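Protein-tyrosine-phosphatase (PDB 7DHF) probably removes phosphate from tyrosine residues of proteins, as a low-molecular-weight protein tyrosine phosphatase linked to capsular polysaccharide. Local coordinates at residues V11-I16 against G39-K44; G22-Q27 against C64-N69; K28-K33 against A144-L149; L75-C80 against Q99-A104; L87-G92 against M109-W114. The protein carries 1 engineered substitution. One frame throughout, in Å; residues are numbered along the deposited sequence.

Interaction 1 (V11-I16 against G39-K44). Engineered in segment 11-16: Ala-12 (natural residue Cys). With PO4 (phosphate ion), chain E.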
# COMPACT_ATOMS: atom_id res chain seq x y z
N VAL A 11 2.44 2.53 0.54
CA VAL A 11 3.21 2.45 1.78
C VAL A 11 2.28 2.28 2.97
O VAL A 11 1.25 2.95 3.08
CB VAL A 11 4.11 3.69 1.96
CG1 VAL A 11 4.75 3.71 3.34
CG2 VAL A 11 5.17 3.73 0.88
N ALA A 12 2.66 1.36 3.86
CA ALA A 12 2.05 1.27 5.18
C ALA A 12 3.15 0.92 6.18
O ALA A 12 4.23 1.51 6.13
CB ALA A 12 0.90 0.27 5.18
N VAL A 13 2.91 -0.04 7.07
CA VAL A 13 3.80 -0.31 8.20
C VAL A 13 4.56 -1.62 8.03
O VAL A 13 5.79 -1.65 8.04
CB VAL A 13 3.05 -0.24 9.55
CG1 VAL A 13 3.97 -0.59 10.71
CG2 VAL A 13 2.44 1.13 9.74
N GLY A 14 3.84 -2.74 7.90
CA GLY A 14 4.48 -4.03 7.84
C GLY A 14 4.75 -4.52 6.43
O GLY A 14 5.59 -5.40 6.22
N ASN A 15 4.04 -3.96 5.46
CA ASN A 15 4.11 -4.39 4.06
C ASN A 15 3.74 -5.86 3.91
O ASN A 15 4.31 -6.59 3.09
CB ASN A 15 5.48 -4.07 3.44
CG ASN A 15 5.48 -4.12 1.91
OD1 ASN A 15 6.46 -4.54 1.30
ND2 ASN A 15 4.39 -3.68 1.29
N ILE A 16 2.75 -6.30 4.69
CA ILE A 16 2.20 -7.65 4.55
C ILE A 16 0.69 -7.69 4.37
O ILE A 16 0.16 -8.72 3.91
CB ILE A 16 2.63 -8.57 5.73
CG1 ILE A 16 2.22 -7.95 7.07
CG2 ILE A 16 4.12 -8.85 5.67
CD1 ILE A 16 2.29 -8.92 8.24
N GLY A 39 7.04 -0.96 3.58
CA GLY A 39 6.58 -0.73 4.93
C GLY A 39 7.53 0.12 5.75
O GLY A 39 8.75 -0.10 5.73
N ILE A 40 6.97 1.08 6.49
CA ILE A 40 7.78 1.99 7.31
C ILE A 40 8.53 1.23 8.39
O ILE A 40 9.61 1.65 8.82
CB ILE A 40 6.87 3.09 7.89
CG1 ILE A 40 6.38 4.01 6.78
CG2 ILE A 40 7.60 3.88 8.97
CD1 ILE A 40 5.18 4.84 7.16
N ALA A 41 7.97 0.11 8.87
CA ALA A 41 8.55 -0.64 9.97
C ALA A 41 8.72 -2.12 9.62
O ALA A 41 8.70 -2.98 10.50
CB ALA A 41 7.71 -0.49 11.24
N ALA A 42 8.88 -2.42 8.33
CA ALA A 42 9.01 -3.82 7.92
C ALA A 42 10.23 -4.47 8.56
O ALA A 42 10.17 -5.62 9.01
CB ALA A 42 9.08 -3.91 6.40
N GLU A 43 11.36 -3.75 8.60
CA GLU A 43 12.59 -4.33 9.14
C GLU A 43 12.49 -4.54 10.65
O GLU A 43 12.79 -5.62 11.15
CB GLU A 43 13.78 -3.43 8.78
CG GLU A 43 15.13 -4.12 8.84
CD GLU A 43 16.20 -3.41 8.02
OE1 GLU A 43 15.92 -2.30 7.51
OE2 GLU A 43 17.31 -3.96 7.88
N LYS A 44 12.05 -3.51 11.38
CA LYS A 44 11.91 -3.63 12.83
C LYS A 44 10.89 -4.69 13.21
O LYS A 44 10.99 -5.29 14.29
CB LYS A 44 11.50 -2.29 13.44
CG LYS A 44 12.63 -1.28 13.58
CD LYS A 44 12.22 -0.15 14.51
CE LYS A 44 13.29 0.92 14.59
NZ LYS A 44 13.46 1.63 13.30
P PO4 E . 0.55 -3.23 6.21
O1 PO4 E . 1.07 -4.60 6.59
O2 PO4 E . -0.96 -3.26 6.27
O3 PO4 E . 1.01 -2.95 4.80
O4 PO4 E . 1.10 -2.21 7.18
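Ala-12 and Gly-39 pair as a parallel beta bridge at the point where the strand 7-12 runs into the phosphate-binding P-loop of a low-molecular-weight tyrosine phosphatase. Two backbone bonds join the segments. Ile-40 N donates to Ala-12 O at 2.8 Å in a nearly straight bond (169°), and Ala-41 N reaches Val-13 O at 2.9 Å on a lone pair in the carbonyl plane. These carbonyls face the type I beta turn from Gly-39 to Ala-42, while the amides beyond them face the anion.

The polar chemistry on that other side is a nest of backbone N-H groups round a phosphate ion. Val-13 N and Gly-14 N both donate to phosphate O4, the first at 2.8 Å, and Ile-16 N donates to O1 at 3.1 Å; the backbone amides of Cys-17 and Arg-18 and the hydroxyl of Ser-19 add further bonds. Ala-12, an engineered replacement of the cysteine predicted to be the nucleophile, has its CB 3.2 Å from phosphate O4.

Asn-15 lays its CB against Gly-39 N, and its amide is held by Ser-19, Ser-37 and Gln-73, which fixes the loop to its neighbours. Apolar contacts fill in the rest: chi1 of Val-13 (177°) swings CG1 away from its own N and onto Ala-41 CB, and Val-11 crosses Ile-40 at about a right angle, with Val-11 CG1 3.8 Å from Ile-40 CG1.

Interaction 2 (G22-Q27 against C64-N69)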
# COMPACT_ATOMS: atom_id res chain seq x y z
N GLY A 22 -3.06 -3.04 -1.70
CA GLY A 22 -3.21 -1.83 -2.49
C GLY A 22 -2.31 -1.82 -3.72
O GLY A 22 -2.72 -1.37 -4.79
N GLU A 23 -1.08 -2.32 -3.58
CA GLU A 23 -0.19 -2.45 -4.73
C GLU A 23 -0.85 -3.23 -5.85
O GLU A 23 -0.89 -2.78 -7.00
CB GLU A 23 1.11 -3.15 -4.31
CG GLU A 23 2.05 -3.49 -5.47
CD GLU A 23 3.10 -4.52 -5.11
OE1 GLU A 23 3.64 -4.45 -3.98
OE2 GLU A 23 3.40 -5.39 -5.95
N ARG A 24 -1.37 -4.41 -5.53
CA ARG A 24 -1.86 -5.31 -6.57
C ARG A 24 -3.22 -4.87 -7.10
O ARG A 24 -3.50 -5.02 -8.30
CB ARG A 24 -1.89 -6.75 -6.05
CG ARG A 24 -0.53 -7.27 -5.61
CD ARG A 24 0.47 -7.35 -6.76
NE ARG A 24 1.77 -7.85 -6.31
CZ ARG A 24 2.09 -9.13 -6.18
NH1 ARG A 24 1.21 -10.08 -6.47
NH2 ARG A 24 3.30 -9.48 -5.75
N VAL A 25 -4.09 -4.33 -6.24
CA VAL A 25 -5.35 -3.78 -6.72
C VAL A 25 -5.09 -2.64 -7.69
O VAL A 25 -5.66 -2.59 -8.79
CB VAL A 25 -6.24 -3.34 -5.54
CG1 VAL A 25 -7.46 -2.58 -6.03
CG2 VAL A 25 -6.66 -4.55 -4.71
N LEU A 26 -4.21 -1.71 -7.31
CA LEU A 26 -3.90 -0.58 -8.17
C LEU A 26 -3.20 -1.04 -9.45
O LEU A 26 -3.46 -0.51 -10.53
CB LEU A 26 -3.05 0.43 -7.41
CG LEU A 26 -2.98 1.85 -7.98
CD1 LEU A 26 -4.36 2.50 -8.01
CD2 LEU A 26 -2.02 2.69 -7.16
N GLN A 27 -2.31 -2.03 -9.34
CA GLN A 27 -1.60 -2.50 -10.52
C GLN A 27 -2.57 -3.07 -11.54
O GLN A 27 -2.40 -2.87 -12.75
CB GLN A 27 -0.56 -3.55 -10.12
CG GLN A 27 0.32 -4.03 -11.26
CD GLN A 27 1.19 -2.92 -11.82
OE1 GLN A 27 2.32 -2.72 -11.36
NE2 GLN A 27 0.68 -2.20 -12.81
N CYS A 64 -10.33 -11.71 -7.60
CA CYS A 64 -9.51 -11.84 -8.81
C CYS A 64 -8.35 -10.84 -8.83
O CYS A 64 -7.99 -10.30 -9.88
CB CYS A 64 -10.35 -11.76 -10.09
SG CYS A 64 -11.44 -13.18 -10.35
N VAL A 65 -7.76 -10.61 -7.66
CA VAL A 65 -6.54 -9.82 -7.53
C VAL A 65 -5.47 -10.73 -6.94
O VAL A 65 -5.68 -11.34 -5.89
CB VAL A 65 -6.76 -8.57 -6.66
CG1 VAL A 65 -5.43 -7.87 -6.38
CG2 VAL A 65 -7.72 -7.60 -7.35
N ASP A 66 -4.33 -10.80 -7.62
CA ASP A 66 -3.25 -11.71 -7.26
C ASP A 66 -2.27 -10.99 -6.34
O ASP A 66 -1.61 -10.03 -6.74
CB ASP A 66 -2.55 -12.18 -8.54
CG ASP A 66 -1.44 -13.18 -8.27
OD1 ASP A 66 -1.06 -13.36 -7.09
OD2 ASP A 66 -0.96 -13.81 -9.24
N VAL A 67 -2.18 -11.46 -5.09
CA VAL A 67 -1.21 -10.98 -4.12
C VAL A 67 -0.21 -12.08 -3.75
O VAL A 67 0.39 -12.04 -2.67
CB VAL A 67 -1.90 -10.36 -2.89
CG1 VAL A 67 -0.92 -9.48 -2.11
CG2 VAL A 67 -3.12 -9.54 -3.31
N GLU A 68 -0.03 -13.05 -4.63
CA GLU A 68 1.00 -14.06 -4.43
C GLU A 68 2.36 -13.48 -4.82
O GLU A 68 2.46 -12.46 -5.50
CB GLU A 68 0.70 -15.29 -5.29
CG GLU A 68 -0.54 -16.06 -4.86
CD GLU A 68 -0.29 -16.94 -3.65
OE1 GLU A 68 0.88 -17.02 -3.20
OE2 GLU A 68 -1.25 -17.54 -3.14
N ASN A 69 3.41 -14.16 -4.37
CA ASN A 69 4.77 -13.81 -4.75
C ASN A 69 5.14 -12.39 -4.33
O ASN A 69 5.90 -11.71 -5.01
CB ASN A 69 4.99 -14.02 -6.25
CG ASN A 69 4.56 -15.39 -6.71
OD1 ASN A 69 3.77 -15.54 -7.64
ND2 ASN A 69 5.08 -16.42 -6.05
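Arg-24, on the helix 18-29, reaches across to the backbone of a loop whose Asp-66 makes an Asx turn: Asp-66 OD1 accepts from Glu-68 N at 2.7 Å, nearly along its C-O axis. The turn brings two carbonyls to the guanidinium edge. Arg-24 NH1 donates to Asp-66 O at 2.8 Å and to Glu-68 O at 2.9 Å, and NH2 adds a bond to Glu-68 O at 3.1 Å, so that one carbonyl oxygen, Glu-68 O, takes both terminal nitrogens. All three bonds leave close to the guanidinium plane, but the two carbonyls are met differently: NH1 is in the plane of the Glu-68 carbonyl and 45° above that of Asp-66.

NE is taken by Glu-23 OE2 in a salt bridge within the helix. Glu-23 OE1 is in turn bonded to Ser-37, so the carboxylate that steadies Arg-24 is itself held. A bend at chi2 (-64°) folds the arginine chain over Asp-66 O. The Asp-66 carboxylate stays beyond salt-bridge range, though its charge may still favour the arginine electrostatically.

Alongside these polar bonds the contact is apolar. Val-65 and Val-25 cross at about a right angle, packed also by Tyr-135 of the helix 128-146, and Val-65 CG1 sits 3.7 Å from Arg-24 CB.

Interaction 3 (K28-K33 against A144-L149)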
# COMPACT_ATOMS: atom_id res chain seq x y z
N LYS A 28 -3.60 -3.79 -11.08
CA LYS A 28 -4.59 -4.34 -11.99
C LYS A 28 -5.38 -3.23 -12.68
O LYS A 28 -5.72 -3.34 -13.86
CB LYS A 28 -5.53 -5.28 -11.23
CG LYS A 28 -6.55 -5.98 -12.10
CD LYS A 28 -7.41 -6.91 -11.27
CE LYS A 28 -8.56 -7.49 -12.07
NZ LYS A 28 -9.52 -8.21 -11.20
N LEU A 29 -5.68 -2.15 -11.96
CA LEU A 29 -6.41 -1.03 -12.53
C LEU A 29 -5.54 -0.15 -13.41
O LEU A 29 -6.07 0.56 -14.27
CB LEU A 29 -6.99 -0.16 -11.42
CG LEU A 29 -8.10 -0.75 -10.56
CD1 LEU A 29 -8.28 0.07 -9.29
CD2 LEU A 29 -9.40 -0.76 -11.35
N LEU A 30 -4.23 -0.17 -13.21
CA LEU A 30 -3.31 0.72 -13.92
C LEU A 30 -2.20 -0.11 -14.55
O LEU A 30 -1.03 -0.03 -14.14
CB LEU A 30 -2.74 1.76 -12.95
CG LEU A 30 -3.75 2.80 -12.44
CD1 LEU A 30 -3.13 3.64 -11.34
CD2 LEU A 30 -4.23 3.69 -13.58
N PRO A 31 -2.52 -0.89 -15.58
CA PRO A 31 -1.48 -1.68 -16.25
C PRO A 31 -0.43 -0.84 -16.96
O PRO A 31 0.63 -1.36 -17.32
CB PRO A 31 -2.27 -2.55 -17.24
CG PRO A 31 -3.54 -1.80 -17.47
CD PRO A 31 -3.85 -1.11 -16.17
N ASN A 32 -0.70 0.45 -17.18
CA ASN A 32 0.27 1.35 -17.79
C ASN A 32 1.15 2.05 -16.76
O ASN A 32 1.85 3.01 -17.10
CB ASN A 32 -0.43 2.38 -18.68
CG ASN A 32 -1.27 3.36 -17.90
OD1 ASN A 32 -1.73 3.06 -16.79
ND2 ASN A 32 -1.48 4.54 -18.46
N LYS A 33 1.10 1.61 -15.50
CA LYS A 33 1.94 2.13 -14.44
C LYS A 33 2.71 0.97 -13.81
O LYS A 33 2.37 -0.20 -13.99
CB LYS A 33 1.10 2.79 -13.34
CG LYS A 33 0.09 3.80 -13.84
CD LYS A 33 0.76 5.04 -14.40
CE LYS A 33 -0.27 6.09 -14.78
NZ LYS A 33 0.36 7.28 -15.39
N ALA A 144 -10.82 5.10 -7.49
CA ALA A 144 -10.83 6.55 -7.67
C ALA A 144 -9.47 7.05 -8.14
O ALA A 144 -9.40 7.91 -9.03
CB ALA A 144 -11.24 7.22 -6.36
N TRP A 145 -8.39 6.54 -7.56
CA TRP A 145 -7.05 6.94 -8.01
C TRP A 145 -6.83 6.57 -9.47
O TRP A 145 -6.21 7.33 -10.22
CB TRP A 145 -5.98 6.28 -7.13
CG TRP A 145 -5.62 7.07 -5.92
CD1 TRP A 145 -5.83 6.72 -4.62
CD2 TRP A 145 -5.00 8.36 -5.89
NE1 TRP A 145 -5.37 7.70 -3.78
CE2 TRP A 145 -4.85 8.72 -4.54
CE3 TRP A 145 -4.55 9.24 -6.88
CZ2 TRP A 145 -4.28 9.93 -4.15
CZ3 TRP A 145 -3.97 10.44 -6.49
CH2 TRP A 145 -3.84 10.77 -5.14
N ALA A 146 -7.32 5.41 -9.89
CA ALA A 146 -7.06 4.93 -11.24
C ALA A 146 -7.61 5.89 -12.30
O ALA A 146 -7.07 5.96 -13.40
CB ALA A 146 -7.66 3.54 -11.43
N LYS A 147 -8.68 6.62 -11.98
CA LYS A 147 -9.25 7.56 -12.94
C LYS A 147 -8.46 8.86 -13.03
O LYS A 147 -8.74 9.66 -13.93
CB LYS A 147 -10.69 7.90 -12.55
CG LYS A 147 -11.64 6.72 -12.58
CD LYS A 147 -13.04 7.14 -12.14
CE LYS A 147 -14.05 6.03 -12.33
NZ LYS A 147 -15.43 6.46 -12.01
N LYS A 148 -7.49 9.09 -12.15
CA LYS A 148 -6.81 10.37 -12.06
C LYS A 148 -5.32 10.29 -12.37
O LYS A 148 -4.66 11.34 -12.42
CB LYS A 148 -7.00 10.97 -10.66
CG LYS A 148 -8.46 11.17 -10.28
CD LYS A 148 -8.61 11.58 -8.83
CE LYS A 148 -10.06 11.84 -8.49
NZ LYS A 148 -10.92 10.65 -8.74
N LEU A 149 -4.77 9.10 -12.58
CA LEU A 149 -3.34 8.94 -12.82
C LEU A 149 -3.07 8.49 -14.25
O LEU A 149 -2.03 8.82 -14.82
CB LEU A 149 -2.75 7.94 -11.82
CG LEU A 149 -2.92 8.32 -10.35
CD1 LEU A 149 -2.46 7.18 -9.46
CD2 LEU A 149 -2.16 9.60 -10.02
OXT LEU A 149 -3.87 7.78 -14.86
O HOH W 1 -2.66 7.04 -17.22
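Lys-33 NZ is gripped by several oxygens: it donates to Leu-149 O of the C-terminal carboxylate at 2.9 Å, to the backbone carbonyl of Phe-5 and, weakly, to Asn-6. It approaches Leu-149 O from well above the carboxylate plane (48°). The lysine chain bends at chi2 (-69°) and then runs extended, which carries CE to 3.2 Å from Leu-149 O. The second carboxylate oxygen is served by a water, which donates to Leu-149 OXT at 2.8 Å and accepts from Asn-32 ND2 at 3.0 Å, so the type I turn from Leu-30 to Lys-33 meets the terminus at both oxygens.

Beside this polar end, the close of the helix 18-29 packs on the C-terminal part of the chain around Ala-146. Ala-146 CB lies 3.8 Å from Leu-29 CB, and Leu-30 spreads its branches over two partners: CD2 is 3.6 Å from Ala-146 O, while CD1 meets Leu-149 CD1. Leu-30 and Leu-149 cross at about a right angle, and both also touch Ile-8 of the strand 7-12.

The chemistry implies that the terminal carboxylate is held by a direct hydrogen bond from Lys-33 and by a water bridge from Asn-32, with the lysine probably offsetting its negative charge.

Interaction 4 (L75-C80 against Q99-A104)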
# COMPACT_ATOMS: atom_id res chain seq x y z
N LEU A 75 10.81 0.61 3.82
CA LEU A 75 10.84 1.92 3.19
C LEU A 75 12.16 2.61 3.49
O LEU A 75 12.56 2.73 4.65
CB LEU A 75 9.69 2.76 3.73
CG LEU A 75 9.52 4.15 3.11
CD1 LEU A 75 8.92 4.05 1.71
CD2 LEU A 75 8.66 5.01 4.00
N THR A 76 12.85 3.06 2.44
CA THR A 76 14.10 3.79 2.58
C THR A 76 14.04 5.04 1.71
O THR A 76 13.21 5.16 0.81
CB THR A 76 15.31 2.96 2.13
OG1 THR A 76 15.24 2.75 0.72
CG2 THR A 76 15.34 1.62 2.85
N SER A 77 14.95 5.97 1.99
CA SER A 77 15.05 7.17 1.16
C SER A 77 15.40 6.81 -0.27
O SER A 77 14.83 7.37 -1.22
CB SER A 77 16.09 8.12 1.75
OG SER A 77 16.34 9.20 0.87
N ALA A 78 16.34 5.88 -0.46
CA ALA A 78 16.71 5.46 -1.80
C ALA A 78 15.52 4.88 -2.55
O ALA A 78 15.33 5.14 -3.74
CB ALA A 78 17.85 4.45 -1.74
N LEU A 79 14.70 4.07 -1.86
CA LEU A 79 13.52 3.51 -2.51
C LEU A 79 12.56 4.61 -2.95
O LEU A 79 12.04 4.57 -4.07
CB LEU A 79 12.82 2.53 -1.56
CG LEU A 79 11.65 1.75 -2.17
CD1 LEU A 79 12.16 0.75 -3.20
CD2 LEU A 79 10.85 1.04 -1.09
N CYS A 80 12.33 5.60 -2.09
CA CYS A 80 11.40 6.67 -2.43
C CYS A 80 11.84 7.41 -3.69
O CYS A 80 10.99 7.87 -4.46
CB CYS A 80 11.27 7.65 -1.27
SG CYS A 80 10.38 7.02 0.17
N GLN A 99 10.31 11.40 8.11
CA GLN A 99 11.47 11.17 8.96
C GLN A 99 12.53 10.38 8.21
O GLN A 99 13.73 10.64 8.35
CB GLN A 99 11.05 10.41 10.22
CG GLN A 99 10.30 11.24 11.25
CD GLN A 99 9.90 10.43 12.46
OE1 GLN A 99 9.50 9.27 12.34
NE2 GLN A 99 10.01 11.02 13.64
N ILE A 100 12.10 9.41 7.40
CA ILE A 100 13.03 8.58 6.65
C ILE A 100 13.48 9.28 5.37
O ILE A 100 14.66 9.25 5.01
CB ILE A 100 12.38 7.21 6.35
CG1 ILE A 100 12.08 6.46 7.65
CG2 ILE A 100 13.28 6.37 5.44
CD1 ILE A 100 11.15 5.28 7.48
N ALA A 101 12.54 9.93 4.68
CA ALA A 101 12.80 10.54 3.37
C ALA A 101 12.13 11.90 3.33
O ALA A 101 11.07 12.08 2.72
CB ALA A 101 12.27 9.65 2.25
N PRO A 102 12.73 12.91 3.97
CA PRO A 102 12.10 14.24 3.97
C PRO A 102 11.87 14.80 2.58
O PRO A 102 10.89 15.54 2.37
CB PRO A 102 13.08 15.10 4.78
CG PRO A 102 14.38 14.36 4.72
CD PRO A 102 14.03 12.91 4.66
N GLU A 103 12.73 14.47 1.62
CA GLU A 103 12.58 14.95 0.25
C GLU A 103 11.33 14.40 -0.44
O GLU A 103 10.97 14.90 -1.51
CB GLU A 103 13.82 14.61 -0.58
CG GLU A 103 14.07 13.12 -0.81
CD GLU A 103 14.63 12.41 0.42
OE1 GLU A 103 15.04 13.10 1.37
OE2 GLU A 103 14.67 11.16 0.42
N ALA A 104 10.68 13.39 0.13
CA ALA A 104 9.53 12.75 -0.51
C ALA A 104 8.20 13.36 -0.08
O ALA A 104 7.15 12.89 -0.53
CB ALA A 104 9.52 11.25 -0.20
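Ala-101 CB touches both Cys-80 SG (3.8 Å) and Ser-77 CA (3.9 Å), consistent with the near approach of the Ser-77 and Ala-101 backbones, whose CA atoms are 4.6 Å apart. This first shell is mostly apolar and close-fitting. Cys-80 CB also faces Ala-104 CB at 4.1 Å, and at the other end Ile-100 lays CG2 against Leu-75 O and Thr-76 CA.

A polar link is added by Ser-77 and Glu-103. In one of the two modelled positions of Ser-77, OG donates to Glu-103 OE2 at 2.6 Å, on the syn side of the carboxylate and 29° out of its plane; its standing is therefore less certain. In that position the serine hydroxyl stands opposite its own amide nitrogen across chi1 (172°), and Glu-103 places CG between its backbone N and carbonyl carbon (chi1 66°) before bending at chi2 to bring the carboxylate back to the serine.

One shell out, Thr-76 is the N-cap of the helix 77-80: its OG1 accepts from Leu-79 N at 2.9 Å, fixing the first turn from which Ser-77 and Cys-80 project. The 3-10 turn at 102-104, with Ala-104 N bonded to Ala-101 O, presents Glu-103 and Ala-104. Behind them, Cys-80 and Ala-104 both rest on Ile-86 of the strand 85-88, and Leu-75 lies on Leu-9 and Val-11 of the strand 7-12. This is helix-and-turn packing over one side of the parallel sheet of an alpha/beta fold, joining the short helix 77-80 to the turn and 3-10 segment that follow the helix 92-100.

Interaction 5 (L87-G92 against M109-W114)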
# COMPACT_ATOMS: atom_id res chain seq x y z
N LEU A 87 1.65 6.58 -1.94
CA LEU A 87 0.31 6.58 -1.36
C LEU A 87 0.37 5.81 -0.04
O LEU A 87 0.61 4.60 -0.04
CB LEU A 87 -0.69 5.94 -2.31
CG LEU A 87 -0.86 6.63 -3.67
CD1 LEU A 87 -1.86 5.87 -4.53
CD2 LEU A 87 -1.31 8.08 -3.50
N VAL A 88 0.13 6.51 1.07
CA VAL A 88 0.18 5.91 2.40
C VAL A 88 -1.23 5.51 2.83
O VAL A 88 -2.22 6.11 2.42
CB VAL A 88 0.83 6.85 3.44
CG1 VAL A 88 2.28 7.12 3.08
CG2 VAL A 88 0.04 8.15 3.58
N MET A 89 -1.30 4.49 3.69
CA MET A 89 -2.59 3.97 4.12
C MET A 89 -3.21 4.79 5.24
O MET A 89 -4.44 4.81 5.37
CB MET A 89 -2.45 2.51 4.54
CG MET A 89 -2.31 1.56 3.36
SD MET A 89 -3.84 1.47 2.40
CE MET A 89 -3.26 0.66 0.91
N GLU A 90 -2.40 5.47 6.05
CA GLU A 90 -2.89 6.33 7.12
C GLU A 90 -2.20 7.68 7.05
O GLU A 90 -1.03 7.78 6.69
CB GLU A 90 -2.61 5.72 8.50
CG GLU A 90 -3.29 4.39 8.75
CD GLU A 90 -2.95 3.79 10.11
OE1 GLU A 90 -2.70 4.56 11.06
OE2 GLU A 90 -2.93 2.55 10.22
N LYS A 91 -2.95 8.73 7.39
CA LYS A 91 -2.38 10.08 7.38
C LYS A 91 -1.13 10.15 8.25
O LYS A 91 -0.14 10.79 7.87
CB LYS A 91 -3.42 11.10 7.83
CG LYS A 91 -2.85 12.48 8.16
CD LYS A 91 -2.07 13.10 7.01
CE LYS A 91 -2.97 13.43 5.83
NZ LYS A 91 -2.57 14.72 5.18
N GLY A 92 -1.16 9.51 9.42
CA GLY A 92 -0.01 9.53 10.30
C GLY A 92 1.25 8.94 9.69
O GLY A 92 2.35 9.25 10.15
N MET A 109 0.95 11.17 -0.79
CA MET A 109 -0.48 11.45 -0.69
C MET A 109 -1.16 10.27 -0.02
O MET A 109 -0.53 9.24 0.26
CB MET A 109 -1.06 11.74 -2.08
CG MET A 109 -0.30 12.84 -2.82
SD MET A 109 -0.91 13.16 -4.49
CE MET A 109 0.32 14.31 -5.09
N LEU A 110 -2.46 10.40 0.25
CA LEU A 110 -3.20 9.42 1.03
C LEU A 110 -3.90 8.43 0.10
O LEU A 110 -4.60 8.83 -0.84
CB LEU A 110 -4.24 10.12 1.90
CG LEU A 110 -4.99 9.22 2.90
CD1 LEU A 110 -4.06 8.75 4.00
CD2 LEU A 110 -6.17 9.97 3.49
N PHE A 111 -3.72 7.13 0.37
CA PHE A 111 -4.38 6.12 -0.45
C PHE A 111 -5.89 6.36 -0.50
O PHE A 111 -6.50 6.30 -1.57
CB PHE A 111 -4.07 4.72 0.07
CG PHE A 111 -4.29 3.64 -0.95
CD1 PHE A 111 -3.25 3.19 -1.74
CD2 PHE A 111 -5.55 3.10 -1.14
CE1 PHE A 111 -3.45 2.20 -2.69
CE2 PHE A 111 -5.76 2.11 -2.09
CZ PHE A 111 -4.71 1.67 -2.86
N GLY A 112 -6.50 6.65 0.65
CA GLY A 112 -7.93 6.89 0.71
C GLY A 112 -8.34 8.34 0.52
O GLY A 112 -9.37 8.76 1.04
N GLN A 113 -7.56 9.11 -0.25
CA GLN A 113 -7.89 10.52 -0.43
C GLN A 113 -9.31 10.71 -0.96
O GLN A 113 -10.02 11.62 -0.53
CB GLN A 113 -6.89 11.20 -1.36
CG GLN A 113 -7.35 12.61 -1.74
CD GLN A 113 -6.28 13.46 -2.37
OE1 GLN A 113 -5.14 13.03 -2.58
NE2 GLN A 113 -6.64 14.69 -2.70
N TRP A 114 -9.73 9.86 -1.89
CA TRP A 114 -10.96 10.10 -2.65
C TRP A 114 -12.18 9.47 -2.01
O TRP A 114 -13.28 9.60 -2.56
CB TRP A 114 -10.77 9.60 -4.08
CG TRP A 114 -9.56 10.21 -4.70
CD1 TRP A 114 -8.42 9.58 -5.08
CD2 TRP A 114 -9.37 11.61 -4.96
NE1 TRP A 114 -7.52 10.50 -5.58
CE2 TRP A 114 -8.08 11.75 -5.52
CE3 TRP A 114 -10.16 12.75 -4.79
CZ2 TRP A 114 -7.57 12.98 -5.91
CZ3 TRP A 114 -9.65 13.97 -5.18
CH2 TRP A 114 -8.37 14.08 -5.73
O HOH W 2 -5.97 5.86 3.28
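Phe-111 has the methyl of Met-89 over one face of its ring: Met-89 CE stands 3.7 Å from the centroid and 13° off the ring normal, a CH-pi contact. Met-89 SD follows obliquely, giving a Met-aromatic pair. The methionine chain bends at chi2 (-68°) and lies alongside the ring, the two side chains pointing the same way. Leu-87 CB approaches the same ring at CD1, 3.8 Å away, with the two side chains crossing at about a right angle.

Two backbone bonds hold the strands in parallel register. Val-88 N donates to Met-109 O at 2.9 Å, and Phe-111 N to Val-88 O at 2.7 Å in a nearly straight bond. One water carries the pairing a step further, donating to Met-89 O and accepting from Gly-112 N. Leu-87 CD2 packs on Met-109 CB on one side of the sheet; on the other, Leu-110 CD1 reaches Lys-91 N at 3.6 Å and also lies near Val-88.

Phe-111 also touches Ala-141 of the helix 128-146, and Glu-90 forms a salt bridge with Arg-18, predicted to be an active-site residue. The contact closes the beta-alpha-beta unit of strand 85-88, helix 92-100 and strand 108-110, at the carboxyl ends of the strands, where a parallel alpha/beta fold places its active site.

Interactions 1 and 5 both continue the central parallel sheet, whose neighbouring strands 7-12 and 85-88 join them through a backbone bond between Val-11 and Leu-87 and probably one between Val-11 and Met-89; their cross-segment hydrogen bonds are backbone to backbone. Interaction 5 is buried, while interactions 1, 2 and 4 are partly buried, interaction 1 opening onto the phosphate. Interactions 2 and 3 share the helix 18-29, and each uses a charged side chain against oxygens, an arginine on loop carbonyls in one and a lysine on the chain terminus in the other. Interaction 3 is a surface contact, about 23 Å between centres from interaction 4, whose packing touches interaction 1 through Leu-75 and Ile-40.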